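Local coordinates for DNA mismatch repair protein MutS (Thermus aquaticus, PDB 1EWQ) that recognises mismatched base pairs in DNA, probably as the first step of their repair, and has a weak ATPase activity, at residues R91-D96 with T113-P118; P373-L378 with E515-A520; L578-G583 with P706-L711. All coordinates share one frame; numbering follows the deposited sequence.

Contact 1. Residues R91-D96 with T113-P118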
ATOM      1  N   ARG C  91      -9.728 -13.515   8.578  1.00 41.02           N
ATOM      2  CA  ARG C  91      -9.393 -14.756   9.274  1.00 40.85           C
ATOM      3  C   ARG C  91     -10.249 -15.734   8.466  1.00 40.24           C
ATOM      4  O   ARG C  91     -11.353 -15.383   8.068  1.00 40.18           O
ATOM      5  CB  ARG C  91      -9.868 -14.761  10.730  1.00 41.33           C
ATOM      6  CG  ARG C  91      -9.082 -13.885  11.703  1.00 42.27           C
ATOM      7  CD  ARG C  91      -9.424 -14.287  13.135  1.00 42.46           C
ATOM      8  NE  ARG C  91      -9.063 -13.284  14.129  1.00 43.01           N
ATOM      9  CZ  ARG C  91      -9.703 -12.131  14.299  1.00 43.32           C
ATOM     10  NH1 ARG C  91     -10.748 -11.828  13.538  1.00 43.19           N
ATOM     11  NH2 ARG C  91      -9.304 -11.279  15.236  1.00 43.13           N
ATOM     12  N   LEU C  92      -9.772 -16.946   8.215  1.00 39.83           N
ATOM     13  CA  LEU C  92     -10.562 -17.874   7.414  1.00 39.18           C
ATOM     14  C   LEU C  92     -10.920 -19.201   8.073  1.00 39.28           C
ATOM     15  O   LEU C  92     -10.064 -19.893   8.618  1.00 39.43           O
ATOM     16  CB  LEU C  92      -9.836 -18.169   6.103  1.00 38.53           C
ATOM     17  CG  LEU C  92      -9.248 -16.975   5.352  1.00 37.92           C
ATOM     18  CD1 LEU C  92      -8.391 -17.479   4.205  1.00 37.21           C
ATOM     19  CD2 LEU C  92     -10.361 -16.074   4.865  1.00 37.48           C
ATOM     20  N   ALA C  93     -12.200 -19.547   8.010  1.00 39.19           N
ATOM     21  CA  ALA C  93     -12.685 -20.815   8.542  1.00 39.16           C
ATOM     22  C   ALA C  93     -12.962 -21.658   7.303  1.00 39.21           C
ATOM     23  O   ALA C  93     -13.813 -21.313   6.485  1.00 39.16           O
ATOM     24  CB  ALA C  93     -13.961 -20.609   9.343  1.00 38.93           C
ATOM     25  N   VAL C  94     -12.219 -22.750   7.159  1.00 39.37           N
ATOM     26  CA  VAL C  94     -12.348 -23.628   6.006  1.00 39.71           C
ATOM     27  C   VAL C  94     -13.254 -24.812   6.285  1.00 40.39           C
ATOM     28  O   VAL C  94     -12.944 -25.667   7.114  1.00 40.21           O
ATOM     29  CB  VAL C  94     -10.964 -24.150   5.559  1.00 39.37           C
ATOM     30  CG1 VAL C  94     -11.116 -25.189   4.456  1.00 39.19           C
ATOM     31  CG2 VAL C  94     -10.123 -22.986   5.068  1.00 39.24           C
ATOM     32  N   ALA C  95     -14.382 -24.850   5.589  1.00 41.18           N
ATOM     33  CA  ALA C  95     -15.331 -25.936   5.739  1.00 42.37           C
ATOM     34  C   ALA C  95     -15.246 -26.799   4.489  1.00 43.33           C
ATOM     35  O   ALA C  95     -15.562 -26.343   3.390  1.00 43.26           O
ATOM     36  CB  ALA C  95     -16.727 -25.387   5.905  1.00 42.17           C
ATOM     37  N   ASP C  96     -14.798 -28.039   4.652  1.00 44.71           N
ATOM     38  CA  ASP C  96     -14.680 -28.953   3.521  1.00 46.23           C
ATOM     39  C   ASP C  96     -15.700 -30.080   3.587  1.00 47.43           C
ATOM     40  O   ASP C  96     -16.436 -30.224   4.566  1.00 47.60           O
ATOM     41  CB  ASP C  96     -13.282 -29.582   3.468  1.00 45.93           C
ATOM     42  CG  ASP C  96     -12.182 -28.562   3.263  1.00 45.83           C
ATOM     43  OD1 ASP C  96     -12.343 -27.684   2.394  1.00 45.35           O
ATOM     44  OD2 ASP C  96     -11.151 -28.653   3.962  1.00 45.93           O
ATOM     45  N   THR C 113     -12.577 -27.735   8.770  1.00 44.23           N
ATOM     46  CA  THR C 113     -11.367 -28.538   8.923  1.00 42.88           C
ATOM     47  C   THR C 113     -10.197 -27.780   9.541  1.00 41.66           C
ATOM     48  O   THR C 113      -9.338 -28.374  10.189  1.00 41.51           O
ATOM     49  CB  THR C 113     -10.939 -29.126   7.551  1.00 43.22           C
ATOM     50  OG1 THR C 113     -11.714 -30.299   7.286  1.00 43.32           O
ATOM     51  CG2 THR C 113      -9.443 -29.483   7.524  1.00 43.77           C
ATOM     52  N   GLN C 114     -10.168 -26.469   9.351  1.00 40.13           N
ATOM     53  CA  GLN C 114      -9.080 -25.673   9.888  1.00 38.90           C
ATOM     54  C   GLN C 114      -9.358 -24.197   9.757  1.00 37.96           C
ATOM     55  O   GLN C 114     -10.158 -23.772   8.926  1.00 37.84           O
ATOM     56  CB  GLN C 114      -7.785 -25.992   9.148  1.00 39.08           C
ATOM     57  CG  GLN C 114      -7.938 -25.956   7.646  1.00 39.40           C
ATOM     58  CD  GLN C 114      -6.612 -25.919   6.929  1.00 39.83           C
ATOM     59  OE1 GLN C 114      -6.548 -26.074   5.706  1.00 40.38           O
ATOM     60  NE2 GLN C 114      -5.541 -25.704   7.683  1.00 39.76           N
ATOM     61  N   LEU C 115      -8.683 -23.418  10.589  1.00 36.55           N
ATOM     62  CA  LEU C 115      -8.821 -21.982  10.571  1.00 35.42           C
ATOM     63  C   LEU C 115      -7.499 -21.430  10.062  1.00 34.61           C
ATOM     64  O   LEU C 115      -6.438 -21.997  10.342  1.00 34.92           O
ATOM     65  CB  LEU C 115      -9.094 -21.466  11.984  1.00 35.58           C
ATOM     66  CG  LEU C 115     -10.316 -22.069  12.689  1.00 35.80           C
ATOM     67  CD1 LEU C 115     -10.461 -21.454  14.076  1.00 35.97           C
ATOM     68  CD2 LEU C 115     -11.569 -21.809  11.867  1.00 35.41           C
ATOM     69  N   LEU C 116      -7.555 -20.353   9.293  1.00 33.43           N
ATOM     70  CA  LEU C 116      -6.337 -19.735   8.783  1.00 32.37           C
ATOM     71  C   LEU C 116      -6.237 -18.333   9.341  1.00 31.24           C
ATOM     72  O   LEU C 116      -7.015 -17.458   8.979  1.00 31.17           O
ATOM     73  CB  LEU C 116      -6.333 -19.680   7.256  1.00 32.44           C
ATOM     74  CG  LEU C 116      -6.370 -21.014   6.503  1.00 32.77           C
ATOM     75  CD1 LEU C 116      -6.194 -20.752   5.014  1.00 33.40           C
ATOM     76  CD2 LEU C 116      -5.274 -21.924   6.992  1.00 32.98           C
ATOM     77  N   THR C 117      -5.292 -18.138  10.252  1.00 30.17           N
ATOM     78  CA  THR C 117      -5.079 -16.841  10.859  1.00 29.49           C
ATOM     79  C   THR C 117      -3.591 -16.545  10.723  1.00 28.81           C
ATOM     80  O   THR C 117      -2.772 -17.446  10.746  1.00 28.87           O
ATOM     81  CB  THR C 117      -5.531 -16.831  12.334  1.00 28.99           C
ATOM     82  OG1 THR C 117      -4.601 -17.558  13.144  1.00 28.27           O
ATOM     83  CG2 THR C 117      -6.920 -17.467  12.447  1.00 28.79           C
ATOM     84  N   PRO C 118      -3.230 -15.272  10.587  1.00 28.57           N
ATOM     85  CA  PRO C 118      -1.829 -14.875  10.427  1.00 28.88           C
ATOM     86  C   PRO C 118      -0.806 -15.572  11.317  1.00 28.74           C
ATOM     87  O   PRO C 118       0.242 -15.995  10.831  1.00 29.03           O
ATOM     88  CB  PRO C 118      -1.873 -13.356  10.623  1.00 28.69           C
ATOM     89  CG  PRO C 118      -3.056 -13.160  11.518  1.00 29.13           C
ATOM     90  CD  PRO C 118      -4.071 -14.120  10.953  1.00 28.66           C
TER

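Contact 2. Residues P373-L378 with E515-A520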
ATOM      1  N   PRO C 373      22.354 -37.211  11.246  1.00 42.71           N
ATOM      2  CA  PRO C 373      21.659 -38.503  11.220  1.00 42.23           C
ATOM      3  C   PRO C 373      21.786 -39.211   9.877  1.00 41.69           C
ATOM      4  O   PRO C 373      21.839 -38.565   8.832  1.00 41.39           O
ATOM      5  CB  PRO C 373      20.208 -38.121  11.501  1.00 42.36           C
ATOM      6  CG  PRO C 373      20.335 -36.864  12.314  1.00 42.66           C
ATOM      7  CD  PRO C 373      21.429 -36.122  11.601  1.00 42.59           C
ATOM      8  N   ASP C 374      21.852 -40.539   9.910  1.00 41.26           N
ATOM      9  CA  ASP C 374      21.913 -41.315   8.677  1.00 41.16           C
ATOM     10  C   ASP C 374      20.468 -41.681   8.369  1.00 40.98           C
ATOM     11  O   ASP C 374      19.828 -42.409   9.129  1.00 40.93           O
ATOM     12  CB  ASP C 374      22.734 -42.595   8.840  1.00 41.34           C
ATOM     13  CG  ASP C 374      22.773 -43.434   7.559  1.00 41.78           C
ATOM     14  OD1 ASP C 374      23.378 -44.528   7.578  1.00 41.87           O
ATOM     15  OD2 ASP C 374      22.203 -43.005   6.528  1.00 41.38           O
ATOM     16  N   LEU C 375      19.958 -41.161   7.264  1.00 40.61           N
ATOM     17  CA  LEU C 375      18.587 -41.416   6.863  1.00 40.63           C
ATOM     18  C   LEU C 375      18.532 -42.061   5.485  1.00 40.75           C
ATOM     19  O   LEU C 375      17.509 -41.999   4.802  1.00 40.33           O
ATOM     20  CB  LEU C 375      17.808 -40.099   6.860  1.00 40.52           C
ATOM     21  CG  LEU C 375      17.570 -39.500   8.247  1.00 40.50           C
ATOM     22  CD1 LEU C 375      17.108 -38.061   8.141  1.00 40.37           C
ATOM     23  CD2 LEU C 375      16.550 -40.347   8.970  1.00 40.38           C
ATOM     24  N   SER C 376      19.632 -42.684   5.074  1.00 41.09           N
ATOM     25  CA  SER C 376      19.668 -43.318   3.763  1.00 41.45           C
ATOM     26  C   SER C 376      18.536 -44.329   3.599  1.00 41.28           C
ATOM     27  O   SER C 376      17.976 -44.457   2.516  1.00 41.38           O
ATOM     28  CB  SER C 376      21.032 -43.976   3.504  1.00 41.63           C
ATOM     29  OG  SER C 376      21.383 -44.879   4.529  1.00 42.54           O
ATOM     30  N   PRO C 377      18.169 -45.050   4.672  1.00 41.34           N
ATOM     31  CA  PRO C 377      17.073 -46.006   4.472  1.00 41.25           C
ATOM     32  C   PRO C 377      15.742 -45.355   4.061  1.00 41.13           C
ATOM     33  O   PRO C 377      15.007 -45.912   3.248  1.00 40.78           O
ATOM     34  CB  PRO C 377      17.006 -46.750   5.814  1.00 41.20           C
ATOM     35  CG  PRO C 377      17.627 -45.803   6.784  1.00 41.64           C
ATOM     36  CD  PRO C 377      18.755 -45.190   6.014  1.00 41.29           C
ATOM     37  N   LEU C 378      15.444 -44.179   4.607  1.00 41.08           N
ATOM     38  CA  LEU C 378      14.212 -43.455   4.276  1.00 41.24           C
ATOM     39  C   LEU C 378      14.353 -42.911   2.849  1.00 41.52           C
ATOM     40  O   LEU C 378      13.410 -42.928   2.052  1.00 41.14           O
ATOM     41  CB  LEU C 378      14.009 -42.284   5.245  1.00 41.20           C
ATOM     42  CG  LEU C 378      12.625 -41.634   5.402  1.00 41.32           C
ATOM     43  CD1 LEU C 378      12.802 -40.210   5.903  1.00 40.83           C
ATOM     44  CD2 LEU C 378      11.877 -41.618   4.091  1.00 41.62           C
ATOM     45  N   GLU C 515      11.643 -36.929  14.068  1.00 30.82           N
ATOM     46  CA  GLU C 515      12.629 -36.446  15.021  1.00 30.91           C
ATOM     47  C   GLU C 515      14.040 -36.346  14.418  1.00 30.44           C
ATOM     48  O   GLU C 515      14.762 -35.382  14.681  1.00 30.13           O
ATOM     49  CB  GLU C 515      12.625 -37.357  16.254  1.00 31.70           C
ATOM     50  CG  GLU C 515      12.957 -36.634  17.546  1.00 33.18           C
ATOM     51  CD  GLU C 515      12.180 -35.331  17.698  1.00 33.70           C
ATOM     52  OE1 GLU C 515      10.939 -35.347  17.524  1.00 33.83           O
ATOM     53  OE2 GLU C 515      12.816 -34.291  17.996  1.00 34.29           O
ATOM     54  N   ALA C 516      14.434 -37.330  13.612  1.00 29.59           N
ATOM     55  CA  ALA C 516      15.760 -37.294  12.996  1.00 29.57           C
ATOM     56  C   ALA C 516      15.802 -36.118  12.021  1.00 29.29           C
ATOM     57  O   ALA C 516      16.830 -35.466  11.855  1.00 29.62           O
ATOM     58  CB  ALA C 516      16.059 -38.614  12.261  1.00 29.15           C
ATOM     59  N   LEU C 517      14.671 -35.846  11.383  1.00 29.20           N
ATOM     60  CA  LEU C 517      14.590 -34.734  10.453  1.00 29.12           C
ATOM     61  C   LEU C 517      14.838 -33.426  11.196  1.00 28.97           C
ATOM     62  O   LEU C 517      15.626 -32.614  10.752  1.00 28.70           O
ATOM     63  CB  LEU C 517      13.220 -34.705   9.779  1.00 29.14           C
ATOM     64  CG  LEU C 517      13.108 -35.393   8.417  1.00 29.46           C
ATOM     65  CD1 LEU C 517      13.711 -36.768   8.476  1.00 29.47           C
ATOM     66  CD2 LEU C 517      11.636 -35.456   8.001  1.00 29.35           C
ATOM     67  N   ARG C 518      14.162 -33.226  12.324  1.00 28.69           N
ATOM     68  CA  ARG C 518      14.352 -32.008  13.107  1.00 28.99           C
ATOM     69  C   ARG C 518      15.825 -31.854  13.495  1.00 29.26           C
ATOM     70  O   ARG C 518      16.423 -30.795  13.324  1.00 29.07           O
ATOM     71  CB  ARG C 518      13.502 -32.047  14.376  1.00 28.38           C
ATOM     72  CG  ARG C 518      12.004 -31.943  14.136  1.00 28.39           C
ATOM     73  CD  ARG C 518      11.212 -31.922  15.457  1.00 27.82           C
ATOM     74  NE  ARG C 518       9.799 -31.659  15.215  1.00 27.38           N
ATOM     75  CZ  ARG C 518       9.306 -30.457  14.939  1.00 28.00           C
ATOM     76  NH1 ARG C 518      10.109 -29.392  14.881  1.00 27.47           N
ATOM     77  NH2 ARG C 518       8.007 -30.318  14.697  1.00 27.99           N
ATOM     78  N   GLU C 519      16.388 -32.931  14.025  1.00 29.67           N
ATOM     79  CA  GLU C 519      17.779 -32.993  14.456  1.00 30.23           C
ATOM     80  C   GLU C 519      18.739 -32.619  13.326  1.00 29.73           C
ATOM     81  O   GLU C 519      19.654 -31.818  13.521  1.00 29.15           O
ATOM     82  CB  GLU C 519      18.057 -34.410  14.976  1.00 31.84           C
ATOM     83  CG  GLU C 519      19.505 -34.810  15.097  1.00 34.56           C
ATOM     84  CD  GLU C 519      19.667 -36.135  15.835  1.00 36.50           C
ATOM     85  OE1 GLU C 519      18.844 -37.065  15.611  1.00 37.43           O
ATOM     86  OE2 GLU C 519      20.624 -36.248  16.639  1.00 37.51           O
ATOM     87  N   ALA C 520      18.525 -33.194  12.143  1.00 29.65           N
ATOM     88  CA  ALA C 520      19.368 -32.886  10.993  1.00 29.43           C
ATOM     89  C   ALA C 520      19.173 -31.408  10.650  1.00 29.67           C
ATOM     90  O   ALA C 520      20.101 -30.719  10.225  1.00 29.83           O
ATOM     91  CB  ALA C 520      18.973 -33.753   9.809  1.00 29.12           C
TER

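Contact 3. Residues L578-G583 with P706-L711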
ATOM      1  N   LEU C 578      32.413   8.668  29.813  1.00 29.10           N
ATOM      2  CA  LEU C 578      31.381   9.552  29.282  1.00 28.73           C
ATOM      3  C   LEU C 578      32.090  10.237  28.117  1.00 28.86           C
ATOM      4  O   LEU C 578      32.920  11.124  28.325  1.00 28.58           O
ATOM      5  CB  LEU C 578      30.992  10.598  30.323  1.00 28.74           C
ATOM      6  CG  LEU C 578      29.767  11.488  30.105  1.00 28.78           C
ATOM      7  CD1 LEU C 578      30.101  12.871  30.621  1.00 28.55           C
ATOM      8  CD2 LEU C 578      29.367  11.560  28.653  1.00 28.65           C
ATOM      9  N   VAL C 579      31.777   9.817  26.897  1.00 28.76           N
ATOM     10  CA  VAL C 579      32.420  10.368  25.709  1.00 28.75           C
ATOM     11  C   VAL C 579      31.554  11.390  24.995  1.00 28.63           C
ATOM     12  O   VAL C 579      30.552  11.041  24.382  1.00 28.70           O
ATOM     13  CB  VAL C 579      32.770   9.235  24.708  1.00 28.70           C
ATOM     14  CG1 VAL C 579      33.352   9.816  23.438  1.00 28.84           C
ATOM     15  CG2 VAL C 579      33.747   8.264  25.344  1.00 29.10           C
ATOM     16  N   LEU C 580      31.939  12.654  25.067  1.00 28.75           N
ATOM     17  CA  LEU C 580      31.172  13.700  24.407  1.00 28.85           C
ATOM     18  C   LEU C 580      31.760  13.909  23.029  1.00 29.14           C
ATOM     19  O   LEU C 580      32.987  13.925  22.870  1.00 28.85           O
ATOM     20  CB  LEU C 580      31.257  15.008  25.188  1.00 29.10           C
ATOM     21  CG  LEU C 580      30.711  15.009  26.614  1.00 29.47           C
ATOM     22  CD1 LEU C 580      31.153  16.285  27.294  1.00 29.64           C
ATOM     23  CD2 LEU C 580      29.183  14.896  26.598  1.00 29.25           C
ATOM     24  N   ILE C 581      30.884  14.060  22.037  1.00 28.92           N
ATOM     25  CA  ILE C 581      31.312  14.282  20.665  1.00 29.13           C
ATOM     26  C   ILE C 581      30.686  15.566  20.144  1.00 29.26           C
ATOM     27  O   ILE C 581      29.503  15.603  19.809  1.00 29.35           O
ATOM     28  CB  ILE C 581      30.892  13.115  19.748  1.00 29.33           C
ATOM     29  CG1 ILE C 581      31.460  11.808  20.297  1.00 29.49           C
ATOM     30  CG2 ILE C 581      31.381  13.363  18.338  1.00 29.15           C
ATOM     31  CD1 ILE C 581      31.048  10.573  19.533  1.00 29.92           C
ATOM     32  N   THR C 582      31.491  16.618  20.090  1.00 29.03           N
ATOM     33  CA  THR C 582      31.032  17.915  19.614  1.00 28.89           C
ATOM     34  C   THR C 582      31.313  18.056  18.118  1.00 28.97           C
ATOM     35  O   THR C 582      31.942  17.197  17.515  1.00 28.56           O
ATOM     36  CB  THR C 582      31.722  19.064  20.404  1.00 28.90           C
ATOM     37  OG1 THR C 582      33.110  18.754  20.594  1.00 28.54           O
ATOM     38  CG2 THR C 582      31.064  19.243  21.759  1.00 28.30           C
ATOM     39  N   GLY C 583      30.833  19.141  17.525  1.00 29.17           N
ATOM     40  CA  GLY C 583      31.035  19.357  16.107  1.00 29.17           C
ATOM     41  C   GLY C 583      29.692  19.488  15.410  1.00 29.61           C
ATOM     42  O   GLY C 583      28.658  19.164  15.994  1.00 29.64           O
ATOM     43  N   PRO C 706      36.017  13.026  36.056  1.00 32.71           N
ATOM     44  CA  PRO C 706      37.224  12.229  35.830  1.00 32.27           C
ATOM     45  C   PRO C 706      37.212  11.280  34.639  1.00 31.77           C
ATOM     46  O   PRO C 706      38.250  11.045  34.025  1.00 31.29           O
ATOM     47  CB  PRO C 706      37.410  11.498  37.154  1.00 32.02           C
ATOM     48  CG  PRO C 706      36.028  11.383  37.673  1.00 32.60           C
ATOM     49  CD  PRO C 706      35.448  12.737  37.382  1.00 32.38           C
ATOM     50  N   ARG C 707      36.047  10.735  34.315  1.00 31.34           N
ATOM     51  CA  ARG C 707      35.952   9.809  33.199  1.00 30.85           C
ATOM     52  C   ARG C 707      35.281  10.433  31.975  1.00 30.73           C
ATOM     53  O   ARG C 707      34.765   9.726  31.110  1.00 30.39           O
ATOM     54  CB  ARG C 707      35.210   8.543  33.630  1.00 30.69           C
ATOM     55  CG  ARG C 707      35.931   7.722  34.697  1.00 30.89           C
ATOM     56  CD  ARG C 707      35.118   6.482  35.072  1.00 31.69           C
ATOM     57  NE  ARG C 707      33.812   6.821  35.652  1.00 32.25           N
ATOM     58  CZ  ARG C 707      33.617   7.161  36.924  1.00 32.75           C
ATOM     59  NH1 ARG C 707      34.639   7.206  37.781  1.00 33.26           N
ATOM     60  NH2 ARG C 707      32.398   7.469  37.343  1.00 32.70           N
ATOM     61  N   LEU C 708      35.289  11.762  31.906  1.00 30.78           N
ATOM     62  CA  LEU C 708      34.706  12.451  30.768  1.00 30.95           C
ATOM     63  C   LEU C 708      35.784  12.588  29.705  1.00 31.24           C
ATOM     64  O   LEU C 708      36.887  13.056  29.987  1.00 31.63           O
ATOM     65  CB  LEU C 708      34.190  13.838  31.171  1.00 31.05           C
ATOM     66  CG  LEU C 708      33.492  14.706  30.110  1.00 31.72           C
ATOM     67  CD1 LEU C 708      32.795  15.892  30.781  1.00 31.95           C
ATOM     68  CD2 LEU C 708      34.502  15.216  29.104  1.00 31.72           C
ATOM     69  N   LYS C 709      35.467  12.164  28.486  1.00 31.35           N
ATOM     70  CA  LYS C 709      36.407  12.262  27.379  1.00 31.60           C
ATOM     71  C   LYS C 709      35.794  13.061  26.225  1.00 31.21           C
ATOM     72  O   LYS C 709      34.609  12.924  25.917  1.00 31.35           O
ATOM     73  CB  LYS C 709      36.813  10.872  26.878  1.00 32.05           C
ATOM     74  CG  LYS C 709      37.808  10.929  25.738  1.00 33.47           C
ATOM     75  CD  LYS C 709      38.044   9.560  25.090  1.00 34.62           C
ATOM     76  CE  LYS C 709      38.793   8.612  26.011  1.00 35.34           C
ATOM     77  NZ  LYS C 709      39.023   7.314  25.336  1.00 35.46           N
ATOM     78  N   ASN C 710      36.611  13.891  25.591  1.00 30.48           N
ATOM     79  CA  ASN C 710      36.156  14.699  24.477  1.00 29.84           C
ATOM     80  C   ASN C 710      36.659  14.232  23.112  1.00 29.59           C
ATOM     81  O   ASN C 710      37.825  13.877  22.941  1.00 29.40           O
ATOM     82  CB  ASN C 710      36.554  16.164  24.693  1.00 29.41           C
ATOM     83  CG  ASN C 710      35.594  16.896  25.611  1.00 29.15           C
ATOM     84  OD1 ASN C 710      34.402  16.998  25.318  1.00 29.22           O
ATOM     85  ND2 ASN C 710      36.106  17.408  26.724  1.00 28.22           N
ATOM     86  N   LEU C 711      35.735  14.221  22.157  1.00 29.25           N
ATOM     87  CA  LEU C 711      35.987  13.874  20.769  1.00 29.06           C
ATOM     88  C   LEU C 711      35.144  14.874  19.973  1.00 29.08           C
ATOM     89  O   LEU C 711      34.275  15.544  20.531  1.00 28.39           O
ATOM     90  CB  LEU C 711      35.532  12.443  20.445  1.00 28.81           C
ATOM     91  CG  LEU C 711      36.325  11.256  20.995  1.00 28.98           C
ATOM     92  CD1 LEU C 711      35.732   9.965  20.438  1.00 29.17           C
ATOM     93  CD2 LEU C 711      37.791  11.366  20.590  1.00 28.87           C
TER
HETATM   94  O   HOH W   1      33.545  17.000  22.759  1.00 25.32           O

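Contact 1. Residues R91-D96 with T113-P118
Leu-92 and Leu-116 grip each other through both backbone groups: Leu-92 N reaches Leu-116 O at 2.9 Å, and Leu-116 N returns to Leu-92 O at a short 2.6 Å. Further along, Val-94 N binds Gln-114 O at 2.9 Å, while Val-94 O is met by Thr-113 N, one residue before Gln-114, at 2.7 Å, this last bond more bent, with 144° at the hydrogen. Packing is tight in the middle. On one face CB of Leu-92 meets CB of Leu-116 at 4.0 Å, the two side chains slanting across each other, while Val-94 lies beside them, all three under helix 78-87. On the other face sits the non-hydrogen-bonded pair Ala-93 and Leu-115. There Leu-115 holds CG beside its own backbone N (chi1 -56°), which swings CD2 back over the neighbouring strand to 3.7 Å from Ala-93 CB; helix 215-232 packs on this leucine too. The Thr-113 end is looser and open to solvent. OD2 of Asp-96 only leans on Thr-113 CB at 3.6 Å, the side chains nearly perpendicular, and the other oxygen, OD1, is bound by Tyr-40 OH. Strand 92-97 also bonds to strand 31-36 on its far edge, making this the outer antiparallel ladder of the mixed sheet in MutS domain I, with 110-116 as an outermost strand within the chain.

Contact 2. Residues P373-L378 with E515-A520
In the helical part of MutS assigned to domain III, the turn that starts helix 376-385 docks on the flank of helix 514-540, Pro-373 and Leu-375 making most of the contact. The Pro-373 ring lies across the helix surface: its CG touches Glu-519 CG at 3.6 Å, the extended glutamate chain slanting across the ring, and its CD meets Ala-520 CB at 3.9 Å. Leu-375 divides its two methyls, CD2 resting on Ala-516 CB at 3.8 Å and CD1 on Leu-517 CD1 at 3.7 Å. Leu-517 starts out pointing away, but its branch turns back to meet that methyl, and Leu-356 of helix 346-366 backs Leu-375. No hydrogen bond crosses. With an alanine in place of Pro-373, CG and CD would be gone, and Glu-519 CG and Ala-520 CB would probably lose their apolar cover, opening a gap against helix 514-540. The turn is shaped within its own segment: Asp-374 OD2 accepts from Ser-376 N at 3.0 Å and from Ser-376 OG at 2.9 Å, both approaching one face of the carboxylate. This is an Asx turn leading into a helix, with Leu-375 at the N-cap, held by apolar contacts to the side of a long helix.

Contact 3. Residues L578-G583 with P706-L711
Leu-711 O is gripped from several directions at once. Thr-582 N donates to Leu-711 O at 3.0 Å, Ile-581 CA brings its C-H to within 3.2 Å of Leu-711 O, measured from the carbon, and a water hydrogen-bonds to Leu-711 O at 2.8 Å. That water also sits 2.7 Å from Asn-710 OD1 and 2.8 Å from Thr-582 OG1, bridging the C-terminal end of strand 578-582 and the neighbouring strand 708-716, although its two protons cannot serve every acceptor around it together. Thr-582 OG1 is further held by the backbone N of Ala-733, and the amide nitrogen of Asn-710 by Thr-701 O, so both side chains that meet the water have a second partner. Back along the strands the parallel ladder continues: Lys-709 N binds Leu-578 O at 2.8 Å, and Leu-580 N meets Lys-709 O almost head-on, 177° at the oxygen. On one face Leu-578 and Leu-708 lie side by side, while Leu-580 slants across to bring CD1 within 3.9 Å of Leu-708 CD1. On the other, Leu-711 keeps CG beside its backbone N (chi1 -72°), which lets CD1 reach over to Val-579 CG1 at 3.8 Å. Gly-583 follows in a backbone conformation that a side chain would jam, at the start of the predicted ATP-binding P-loop; its O, like that of Ile-581, is bound by Lys-589 NZ. Strand 578-582 runs between 690-694 and 708-716 in the P-loop NTPase sheet, and 723-730 continues it antiparallel. Ile-581 packs on helix 589-603, while on the opposite face Leu-578 touches helix 670-687 and Leu-580 touches helix 698-701.

The three contacts follow one another along the chain, each in a different part of MutS, and none touches another. Contact 1, in domain I, comes nearest the bound DNA, its closest atom about 9 Å away, compared with about 32 Å for contact 2 and about 59 Å for contact 3. Contact 3 instead reaches the predicted ATP site through Gly-583. Its centre lies 58 Å from that of contact 1, on the opposite side of the chain's centre, and 57 Å from that of contact 2. Contacts 1 and 2 are closer, with centres 32 Å and nearest atoms about 16 Å apart. Any coupling between the DNA and the predicted ATP site would probably have to span a long distance.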